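Putative triphosphoribosyl-dephospho-coA synthase (Archaeoglobus fulgidus DSM 4304, PDB 3H9P) is of unproven function but probably binds ATP and may act as a triphosphoribosyl-dephospho-CoA synthase. Local coordinates at residues L28-E32 against K33-G37; E38-L41 against R42-E46; K138-P141 against E142-I146; V175-Y178 against Y179-S183. All coordinates share one frame; numbering follows the deposited sequence.

Contact 1: L28-E32 against K33-G37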
loop_
_atom_site.group_PDB
_atom_site.type_symbol
_atom_site.label_atom_id
_atom_site.label_comp_id
_atom_site.label_asym_id
_atom_site.label_seq_id
_atom_site.Cartn_x
_atom_site.Cartn_y
_atom_site.Cartn_z
ATOM N N LEU A 28 -3.600 -7.017 -29.913
ATOM C CA LEU A 28 -3.168 -6.712 -31.294
ATOM C C LEU A 28 -2.886 -5.212 -31.459
ATOM O O LEU A 28 -1.898 -4.804 -32.090
ATOM C CB LEU A 28 -4.188 -7.198 -32.320
ATOM C CG LEU A 28 -4.421 -8.721 -32.436
ATOM C CD1 LEU A 28 -5.428 -9.040 -33.516
ATOM C CD2 LEU A 28 -3.098 -9.476 -32.689
ATOM N N GLU A 29 -3.717 -4.398 -30.830
ATOM C CA GLU A 29 -3.464 -2.970 -30.816
ATOM C C GLU A 29 -2.115 -2.586 -30.137
ATOM O O GLU A 29 -1.356 -1.804 -30.681
ATOM C CB GLU A 29 -4.663 -2.239 -30.230
ATOM C CG GLU A 29 -4.482 -0.789 -30.091
ATOM C CD GLU A 29 -5.821 -0.034 -30.000
ATOM O OE1 GLU A 29 -6.823 -0.608 -29.489
ATOM O OE2 GLU A 29 -5.860 1.130 -30.466
ATOM N N VAL A 30 -1.828 -3.184 -28.979
ATOM C CA VAL A 30 -0.565 -3.012 -28.293
ATOM C C VAL A 30 0.620 -3.416 -29.165
ATOM O O VAL A 30 1.625 -2.671 -29.250
ATOM C CB VAL A 30 -0.587 -3.803 -26.933
ATOM C CG1 VAL A 30 0.791 -3.883 -26.283
ATOM C CG2 VAL A 30 -1.694 -3.228 -25.950
ATOM N N ALA A 31 0.518 -4.593 -29.816
ATOM C CA ALA A 31 1.590 -5.042 -30.723
ATOM C C ALA A 31 1.884 -4.047 -31.874
ATOM O O ALA A 31 3.051 -3.886 -32.295
ATOM C CB ALA A 31 1.288 -6.437 -31.279
ATOM N N GLU A 32 0.832 -3.379 -32.349
ATOM C CA GLU A 32 0.916 -2.337 -33.375
ATOM C C GLU A 32 1.390 -0.967 -32.854
ATOM O O GLU A 32 2.343 -0.399 -33.381
ATOM C CB GLU A 32 -0.451 -2.171 -34.040
ATOM C CG GLU A 32 -0.360 -1.386 -35.322
ATOM C CD GLU A 32 -1.678 -0.848 -35.806
ATOM O OE1 GLU A 32 -2.570 -0.508 -34.974
ATOM O OE2 GLU A 32 -1.810 -0.744 -37.043
ATOM N N LYS A 33 0.734 -0.433 -31.826
ATOM C CA LYS A 33 1.065 0.924 -31.359
ATOM C C LYS A 33 2.144 1.011 -30.263
ATOM O O LYS A 33 2.818 2.026 -30.154
ATOM C CB LYS A 33 -0.190 1.704 -30.920
ATOM C CG LYS A 33 -1.351 1.736 -31.938
ATOM C CD LYS A 33 -2.459 2.640 -31.392
ATOM C CE LYS A 33 -3.481 2.963 -32.463
ATOM N NZ LYS A 33 -4.442 1.840 -32.639
ATOM N N ARG A 34 2.274 -0.034 -29.446
ATOM C CA ARG A 34 3.303 -0.124 -28.388
ATOM C C ARG A 34 2.991 0.836 -27.232
ATOM O O ARG A 34 3.882 1.360 -26.577
ATOM C CB ARG A 34 4.711 0.188 -28.947
ATOM C CG ARG A 34 5.004 -0.363 -30.311
ATOM C CD ARG A 34 5.542 -1.754 -30.253
ATOM N NE ARG A 34 5.899 -2.280 -31.573
ATOM C CZ ARG A 34 6.749 -3.291 -31.787
ATOM N NH1 ARG A 34 7.357 -3.914 -30.768
ATOM N NH2 ARG A 34 7.000 -3.688 -33.035
ATOM N N ILE A 35 1.711 1.048 -27.012
ATOM C CA ILE A 35 1.161 2.014 -26.090
ATOM C C ILE A 35 0.884 1.312 -24.764
ATOM O O ILE A 35 -0.117 0.632 -24.658
ATOM C CB ILE A 35 -0.232 2.358 -26.652
ATOM C CG1 ILE A 35 -0.760 1.064 -27.390
ATOM C CG2 ILE A 35 -0.176 3.607 -27.535
ATOM C CD1 ILE A 35 -2.230 0.649 -27.172
ATOM N N ILE A 36 1.696 1.486 -23.729
ATOM C CA ILE A 36 1.508 0.637 -22.541
ATOM C C ILE A 36 0.209 0.955 -21.765
ATOM O O ILE A 36 -0.650 0.086 -21.625
ATOM C CB ILE A 36 2.736 0.599 -21.584
ATOM C CG1 ILE A 36 4.032 0.193 -22.313
ATOM C CG2 ILE A 36 2.456 -0.325 -20.324
ATOM C CD1 ILE A 36 3.971 -1.060 -23.090
ATOM N N GLY A 37 0.112 2.187 -21.254
ATOM C CA GLY A 37 -1.011 2.666 -20.460
ATOM C C GLY A 37 -2.355 2.428 -21.120
ATOM O O GLY A 37 -3.233 1.755 -20.559
HETATM O O HOH W 1 4.470 -3.153 -34.809
#

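Contact 2: E38-L41 against R42-E46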
loop_
_atom_site.group_PDB
_atom_site.type_symbol
_atom_site.label_atom_id
_atom_site.label_comp_id
_atom_site.label_asym_id
_atom_site.label_seq_id
_atom_site.Cartn_x
_atom_site.Cartn_y
_atom_site.Cartn_z
ATOM N N GLU A 38 -2.521 3.013 -22.303
ATOM C CA GLU A 38 -3.721 2.836 -23.109
ATOM C C GLU A 38 -4.043 1.369 -23.289
ATOM O O GLU A 38 -5.204 0.978 -23.209
ATOM C CB GLU A 38 -3.537 3.454 -24.502
ATOM C CG GLU A 38 -4.061 4.839 -24.632
ATOM C CD GLU A 38 -5.355 5.032 -23.851
ATOM O OE1 GLU A 38 -6.388 4.424 -24.245
ATOM O OE2 GLU A 38 -5.318 5.774 -22.835
ATOM N N GLY A 39 -3.008 0.582 -23.547
ATOM C CA GLY A 39 -3.135 -0.856 -23.727
ATOM C C GLY A 39 -3.760 -1.577 -22.549
ATOM O O GLY A 39 -4.696 -2.389 -22.718
ATOM N N VAL A 40 -3.256 -1.271 -21.350
ATOM C CA VAL A 40 -3.759 -1.903 -20.125
ATOM C C VAL A 40 -5.196 -1.484 -19.965
ATOM O O VAL A 40 -6.045 -2.326 -19.767
ATOM C CB VAL A 40 -2.936 -1.494 -18.870
ATOM C CG1 VAL A 40 -3.518 -2.095 -17.559
ATOM C CG2 VAL A 40 -1.470 -1.851 -19.048
ATOM N N LEU A 41 -5.470 -0.199 -20.158
ATOM C CA LEU A 41 -6.820 0.337 -20.015
ATOM C C LEU A 41 -7.860 -0.244 -20.991
ATOM O O LEU A 41 -8.988 -0.557 -20.599
ATOM C CB LEU A 41 -6.795 1.877 -20.054
ATOM C CG LEU A 41 -8.132 2.623 -19.978
ATOM C CD1 LEU A 41 -8.779 2.462 -18.621
ATOM C CD2 LEU A 41 -7.990 4.120 -20.312
ATOM N N ARG A 42 -7.463 -0.399 -22.255
ATOM C CA ARG A 42 -8.282 -1.044 -23.273
ATOM C C ARG A 42 -8.495 -2.510 -22.938
ATOM O O ARG A 42 -9.638 -3.006 -22.976
ATOM C CB ARG A 42 -7.631 -0.892 -24.646
ATOM C CG ARG A 42 -8.181 0.344 -25.400
ATOM C CD ARG A 42 -7.140 1.138 -26.200
ATOM N NE ARG A 42 -7.692 2.418 -26.636
ATOM C CZ ARG A 42 -8.310 2.634 -27.804
ATOM N NH1 ARG A 42 -8.456 1.653 -28.688
ATOM N NH2 ARG A 42 -8.782 3.848 -28.092
ATOM N N ALA A 43 -7.422 -3.202 -22.585
ATOM C CA ALA A 43 -7.540 -4.608 -22.221
ATOM C C ALA A 43 -8.566 -4.759 -21.127
ATOM O O ALA A 43 -9.416 -5.638 -21.193
ATOM C CB ALA A 43 -6.173 -5.216 -21.793
ATOM N N VAL A 44 -8.493 -3.882 -20.132
ATOM C CA VAL A 44 -9.385 -3.986 -18.983
ATOM C C VAL A 44 -10.818 -3.699 -19.380
ATOM O O VAL A 44 -11.726 -4.441 -19.010
ATOM C CB VAL A 44 -8.947 -3.052 -17.803
ATOM C CG1 VAL A 44 -10.022 -2.990 -16.729
ATOM C CG2 VAL A 44 -7.637 -3.517 -17.221
ATOM N N LYS A 45 -11.032 -2.604 -20.110
ATOM C CA LYS A 45 -12.386 -2.289 -20.553
ATOM C C LYS A 45 -12.914 -3.436 -21.415
ATOM O O LYS A 45 -14.062 -3.851 -21.273
ATOM C CB LYS A 45 -12.418 -0.974 -21.308
ATOM C CG LYS A 45 -12.199 0.249 -20.433
ATOM C CD LYS A 45 -12.325 1.518 -21.259
ATOM C CE LYS A 45 -12.060 2.752 -20.442
ATOM N NZ LYS A 45 -12.568 3.967 -21.142
ATOM N N GLU A 46 -12.061 -3.997 -22.259
ATOM C CA GLU A 46 -12.529 -4.977 -23.234
ATOM C C GLU A 46 -13.012 -6.268 -22.619
ATOM O O GLU A 46 -14.152 -6.665 -22.825
ATOM C CB GLU A 46 -11.472 -5.265 -24.306
ATOM C CG GLU A 46 -11.652 -4.410 -25.521
ATOM C CD GLU A 46 -10.703 -4.749 -26.657
ATOM O OE1 GLU A 46 -10.272 -5.935 -26.793
ATOM O OE2 GLU A 46 -10.405 -3.800 -27.432
#

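Contact 3: K138-P141 against E142-I146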
loop_
_atom_site.group_PDB
_atom_site.type_symbol
_atom_site.label_atom_id
_atom_site.label_comp_id
_atom_site.label_asym_id
_atom_site.label_seq_id
_atom_site.Cartn_x
_atom_site.Cartn_y
_atom_site.Cartn_z
ATOM N N LYS A 138 8.642 1.944 -9.238
ATOM C CA LYS A 138 9.796 1.933 -8.338
ATOM C C LYS A 138 9.429 2.432 -6.937
ATOM O O LYS A 138 10.214 2.278 -6.009
ATOM C CB LYS A 138 10.973 2.776 -8.847
ATOM C CG LYS A 138 11.725 2.251 -10.085
ATOM C CD LYS A 138 12.978 3.125 -10.392
ATOM C CE LYS A 138 13.602 3.645 -9.098
ATOM N NZ LYS A 138 14.701 4.625 -9.320
HETATM N N MSE A 139 8.260 3.040 -6.766
HETATM C CA MSE A 139 7.886 3.516 -5.428
HETATM C C MSE A 139 6.905 2.604 -4.680
HETATM O O MSE A 139 6.457 2.925 -3.592
HETATM C CB MSE A 139 7.339 4.923 -5.508
HETATM C CG MSE A 139 8.401 5.892 -5.883
HETATM SE SE MSE A 139 7.649 7.624 -6.294
HETATM C CE MSE A 139 6.071 7.137 -7.294
ATOM N N ALA A 140 6.557 1.486 -5.287
ATOM C CA ALA A 140 5.664 0.540 -4.655
ATOM C C ALA A 140 6.333 -0.220 -3.491
ATOM O O ALA A 140 7.543 -0.347 -3.449
ATOM C CB ALA A 140 5.119 -0.430 -5.706
ATOM N N PRO A 141 5.536 -0.736 -2.547
ATOM C CA PRO A 141 6.174 -1.523 -1.475
ATOM C C PRO A 141 6.747 -2.839 -2.016
ATOM O O PRO A 141 6.360 -3.263 -3.097
ATOM C CB PRO A 141 5.046 -1.751 -0.469
ATOM C CG PRO A 141 3.751 -1.583 -1.270
ATOM C CD PRO A 141 4.068 -0.641 -2.415
ATOM N N GLU A 142 7.664 -3.466 -1.280
ATOM C CA GLU A 142 8.361 -4.685 -1.735
ATOM C C GLU A 142 7.439 -5.884 -1.969
ATOM O O GLU A 142 7.741 -6.726 -2.822
ATOM C CB GLU A 142 9.487 -5.077 -0.740
ATOM C CG GLU A 142 10.234 -6.397 -1.067
ATOM C CD GLU A 142 9.667 -7.632 -0.332
ATOM O OE1 GLU A 142 8.430 -7.702 -0.099
ATOM O OE2 GLU A 142 10.458 -8.550 0.015
ATOM N N GLU A 143 6.336 -5.961 -1.220
ATOM C CA GLU A 143 5.371 -7.061 -1.361
ATOM C C GLU A 143 4.657 -7.066 -2.700
ATOM O O GLU A 143 4.055 -8.077 -3.083
ATOM C CB GLU A 143 4.305 -7.034 -0.260
ATOM C CG GLU A 143 3.286 -5.903 -0.408
ATOM C CD GLU A 143 3.604 -4.724 0.511
ATOM O OE1 GLU A 143 4.765 -4.630 1.021
ATOM O OE2 GLU A 143 2.681 -3.901 0.750
ATOM N N ASN A 144 4.677 -5.920 -3.375
ATOM C CA ASN A 144 4.004 -5.765 -4.665
ATOM C C ASN A 144 4.791 -6.462 -5.799
ATOM O O ASN A 144 5.710 -5.895 -6.399
ATOM C CB ASN A 144 3.772 -4.268 -4.945
ATOM C CG ASN A 144 2.852 -4.022 -6.124
ATOM O OD1 ASN A 144 2.718 -4.862 -7.010
ATOM N ND2 ASN A 144 2.253 -2.840 -6.167
ATOM N N LEU A 145 4.422 -7.699 -6.075
ATOM C CA LEU A 145 5.122 -8.550 -7.055
ATOM C C LEU A 145 5.052 -8.047 -8.503
ATOM O O LEU A 145 6.028 -8.129 -9.251
ATOM C CB LEU A 145 4.627 -10.011 -6.942
ATOM C CG LEU A 145 4.705 -10.742 -5.586
ATOM C CD1 LEU A 145 4.071 -12.126 -5.705
ATOM C CD2 LEU A 145 6.128 -10.890 -5.033
ATOM N N ILE A 146 3.932 -7.471 -8.911
ATOM C CA ILE A 146 3.799 -7.047 -10.314
ATOM C C ILE A 146 4.673 -5.821 -10.557
ATOM O O ILE A 146 5.329 -5.723 -11.615
ATOM C CB ILE A 146 2.308 -6.823 -10.710
ATOM C CG1 ILE A 146 1.615 -8.175 -10.873
ATOM C CG2 ILE A 146 2.120 -5.948 -11.991
ATOM C CD1 ILE A 146 0.082 -8.106 -10.611
#

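Contact 4: V175-Y178 against Y179-S183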
loop_
_atom_site.group_PDB
_atom_site.type_symbol
_atom_site.label_atom_id
_atom_site.label_comp_id
_atom_site.label_asym_id
_atom_site.label_seq_id
_atom_site.Cartn_x
_atom_site.Cartn_y
_atom_site.Cartn_z
ATOM N N VAL A 175 -0.039 -26.221 -14.117
ATOM C CA VAL A 175 -0.428 -26.488 -12.739
ATOM C C VAL A 175 0.806 -26.537 -11.847
ATOM O O VAL A 175 0.895 -25.818 -10.847
ATOM C CB VAL A 175 -1.177 -27.830 -12.610
ATOM C CG1 VAL A 175 -1.604 -28.070 -11.162
ATOM C CG2 VAL A 175 -2.372 -27.835 -13.532
ATOM N N GLU A 176 1.769 -27.375 -12.201
ATOM C CA GLU A 176 2.978 -27.390 -11.410
ATOM C C GLU A 176 3.555 -25.979 -11.249
ATOM O O GLU A 176 3.929 -25.619 -10.145
ATOM C CB GLU A 176 4.005 -28.416 -11.889
ATOM C CG GLU A 176 3.522 -29.879 -11.789
ATOM C CD GLU A 176 2.843 -30.255 -10.462
ATOM O OE1 GLU A 176 3.187 -29.722 -9.399
ATOM O OE2 GLU A 176 1.947 -31.111 -10.477
ATOM N N LEU A 177 3.573 -25.176 -12.315
ATOM C CA LEU A 177 4.037 -23.781 -12.190
ATOM C C LEU A 177 3.251 -23.031 -11.135
ATOM O O LEU A 177 3.821 -22.397 -10.265
ATOM C CB LEU A 177 3.991 -22.998 -13.512
ATOM C CG LEU A 177 4.498 -21.530 -13.361
ATOM C CD1 LEU A 177 5.864 -21.419 -12.616
ATOM C CD2 LEU A 177 4.601 -20.772 -14.656
ATOM N N TYR A 178 1.931 -23.120 -11.205
ATOM C CA TYR A 178 1.076 -22.371 -10.311
ATOM C C TYR A 178 1.392 -22.687 -8.848
ATOM O O TYR A 178 1.549 -21.767 -8.024
ATOM C CB TYR A 178 -0.397 -22.631 -10.649
ATOM C CG TYR A 178 -1.361 -21.975 -9.701
ATOM C CD1 TYR A 178 -1.634 -20.607 -9.792
ATOM C CD2 TYR A 178 -2.000 -22.722 -8.707
ATOM C CE1 TYR A 178 -2.549 -19.989 -8.898
ATOM C CE2 TYR A 178 -2.880 -22.137 -7.823
ATOM C CZ TYR A 178 -3.159 -20.770 -7.916
ATOM O OH TYR A 178 -4.047 -20.194 -7.036
ATOM N N TYR A 179 1.496 -23.969 -8.508
ATOM C CA TYR A 179 1.777 -24.319 -7.106
ATOM C C TYR A 179 3.181 -23.924 -6.649
ATOM O O TYR A 179 3.371 -23.459 -5.506
ATOM C CB TYR A 179 1.364 -25.757 -6.751
ATOM C CG TYR A 179 -0.160 -25.913 -6.756
ATOM C CD1 TYR A 179 -0.915 -25.652 -5.608
ATOM C CD2 TYR A 179 -0.838 -26.287 -7.916
ATOM C CE1 TYR A 179 -2.304 -25.775 -5.605
ATOM C CE2 TYR A 179 -2.236 -26.420 -7.926
ATOM C CZ TYR A 179 -2.962 -26.146 -6.762
ATOM O OH TYR A 179 -4.345 -26.259 -6.758
ATOM N N HIS A 180 4.145 -24.043 -7.566
ATOM C CA HIS A 180 5.465 -23.491 -7.363
ATOM C C HIS A 180 5.422 -22.008 -6.991
ATOM O O HIS A 180 6.051 -21.599 -6.010
ATOM C CB HIS A 180 6.258 -23.648 -8.630
ATOM C CG HIS A 180 7.659 -23.152 -8.531
ATOM N ND1 HIS A 180 8.638 -23.832 -7.829
ATOM C CD2 HIS A 180 8.263 -22.068 -9.079
ATOM C CE1 HIS A 180 9.787 -23.187 -7.949
ATOM N NE2 HIS A 180 9.587 -22.113 -8.697
ATOM N N LEU A 181 4.732 -21.187 -7.799
ATOM C CA LEU A 181 4.696 -19.750 -7.498
ATOM C C LEU A 181 3.902 -19.523 -6.197
ATOM O O LEU A 181 4.301 -18.719 -5.347
ATOM C CB LEU A 181 4.146 -18.934 -8.672
ATOM C CG LEU A 181 4.930 -19.018 -9.999
ATOM C CD1 LEU A 181 4.219 -18.349 -11.215
ATOM C CD2 LEU A 181 6.295 -18.446 -9.819
ATOM N N LEU A 182 2.815 -20.270 -6.024
ATOM C CA LEU A 182 2.039 -20.197 -4.796
ATOM C C LEU A 182 2.897 -20.474 -3.533
ATOM O O LEU A 182 2.760 -19.776 -2.509
ATOM C CB LEU A 182 0.819 -21.134 -4.871
ATOM C CG LEU A 182 -0.361 -20.878 -3.915
ATOM C CD1 LEU A 182 -1.053 -19.501 -4.168
ATOM C CD2 LEU A 182 -1.357 -22.018 -3.989
ATOM N N SER A 183 3.802 -21.449 -3.587
ATOM C CA SER A 183 4.660 -21.683 -2.395
ATOM C C SER A 183 5.840 -20.727 -2.194
ATOM O O SER A 183 6.563 -20.837 -1.202
ATOM C CB SER A 183 5.108 -23.155 -2.199
ATOM O OG SER A 183 4.789 -23.995 -3.276
#

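Contact 1: L28-E32 against K33-G37
The C-terminal end of helix 24-33 and the tight corner into helix 36-46 form this contact, where E29 and K33 pair one helical turn apart. The last turn is closed by two backbone bonds: K33 N gives a nearly straight one to E29 O at 2.7 Å, and R34 N binds V30 O. R34 then leaves the helix with positive phi (71°), and I35 takes the N-cap position of the next helix. Above the turn, K33 NZ meets E29 OE2 at 2.7 Å in a salt bridge, on the anti side of the carboxylate and 30° out of its plane; a bend at the end of the lysine chain (chi4 80°) brings the ammonium there. E32 OE1 adds a long salt bridge to K33 NZ at 3.8 Å. The other oxygen of E29, OE1, pairs with R42, so a glutamine here would probably leave K33 and R42 without the charge they share. I35 CD1 packs on E29 CG and, at 4.1 Å, on V30 CG2. R34 turns its guanidinium toward D72 and S69 O, with A31 O over one face; a water accepts from R34 NH2 at 3.1 Å and donates to A31 O at 3.0 Å.

Contact 2: E38-L41 against R42-E46
The guanidinium of R42 takes E38 OE1 at its edge, in its plane, one turn back along helix 36-46. R42 NE points at that oxygen over 3.4 Å, a weak hydrogen bond within a salt bridge, and the carboxylate plane stands 77° from the guanidinium plane, so a single N-H is used and no two-pronged pairing forms. E38 bends at chi2 (-38°) to bring its carboxylate back toward the arginine. Both groups have stronger partners outside: E38 OE2 bonds to S97 OG, and R42 NH1 forms a salt bridge with E29 of helix 24-33. On the neighbouring flank, K45 lies extended, and its CE rests 3.8 Å from L41 CD1, methylene against methyl. Buried V40 and V44 approach more loosely, with V40 CG1 4.4 Å from V44 CG2, and face F61, V65 and A101 of the adjoining helices. Four successive backbone bonds carry the turn, from R42 N to E38 O at 2.8 Å through to K45 N to L41 O at 2.9 Å. With its second oxygen on S97 and its partner arginine on E29, the weak E38-R42 pair is consistent with a partly ionic chain of polar contacts from helix 24-33 through helix 36-46 to helix 92-105.

Contact 3: K138-P141 against E142-I146
A type I beta turn from P141 to N144 leads the loop after helix 133-138 into helix 145-151, with N144 as its N-cap. Backbone hydrogen bonding closes the turn: N144 N reaches P141 O at 3.2 Å, coming from above the carbonyl plane, 51° out of it, and not along a lone pair. Capping follows, as N144 OD1 accepts from A147 N and so satisfies an amide of the first helical turn. The asparagine is set for this with CG anti to its own N (chi1 -169°), which also lays its amide beside A140, ND2 3.8 Å from A140 CB. Charged partners lie farther out: E142 OE1 makes a weak, long ion pair with R148, while K138 NZ forms salt bridges with E124 and E125 of the second subunit, placing this loop at the dimer interface. Van der Waals contact comes from E143, whose chain doubles back through chi1 of 72° and a bend at chi2, setting its carboxylate against the proline ring instead of extending it outward. The two oxygens lie along the CB-CG edge of that ring, on the same side of it, E143 OE1 3.3 Å from P141 CB and E143 OE2 3.3 Å from P141 CG.

Contact 4: V175-Y178 against Y179-S183
Aromatic packing dominates between Y178 and Y179, consecutive residues whose rings meet in a T-shaped stack. The edge of Y178 points at the face of Y179, with ring centroids 5.1 Å apart and planes at 88°. Y178 CD2 stands 3.7 Å above the plane of the Y179 ring, displaced toward its rim. The two rings part from the backbone in different directions: CG of Y178 is anti to its N (chi1 176°), whereas that of Y179 is turned beside its own N (chi1 -69°), which lets one ring cross the other.

Apolar contacts follow the i to i+4 spacing. V175 CG1 lies alongside Y179 CE2 at 3.7 Å, L177 CD1 meets L181 CG at 3.7 Å, and Y178 CE2 reaches L182 CD2 at 4.1 Å. All belong to helix 171-182 of this all-helical fold, which is wedged among helices 155-167, 196-208, 212-225 and 230-246; L177 and L181 pack on the last of these. R215 of helix 212-225 makes a cation-pi contact with Y179 and a salt bridge with E176. A serine in place of Y179 would probably deprive Y178 of its stacking face and R215 of its aromatic partner, and open a gap beside V175.

Backbone hydrogen bonds run regularly through the turn, Y179 N to V175 O being nearly straight at 3.0 Å. At the C-terminal end Y179 O is gripped twice, by S183 N at 2.8 Å and by S183 OG at 2.7 Å, from opposite faces of its carbonyl plane.

How the contacts relate
The four contacts follow one another along a single helical chain. Contacts 1 and 2 are neighbours, centres 10 Å apart, sharing helix 36-46; besides the salt bridge between them, V30 CG2 packs on G39 CA, which ties helix 24-33 to the next helix across the corner. Contact 3 stands apart, its centre 24 Å from that of contact 1 and 22 Å from that of contact 2. Contact 4 lies across the chain's centre from the first pair, about 19 Å from contact 2 at the nearest atoms, and about 7 Å from contact 3. Helix 230-246 packs against both contacts 3 and 4, linking these later parts of the fold.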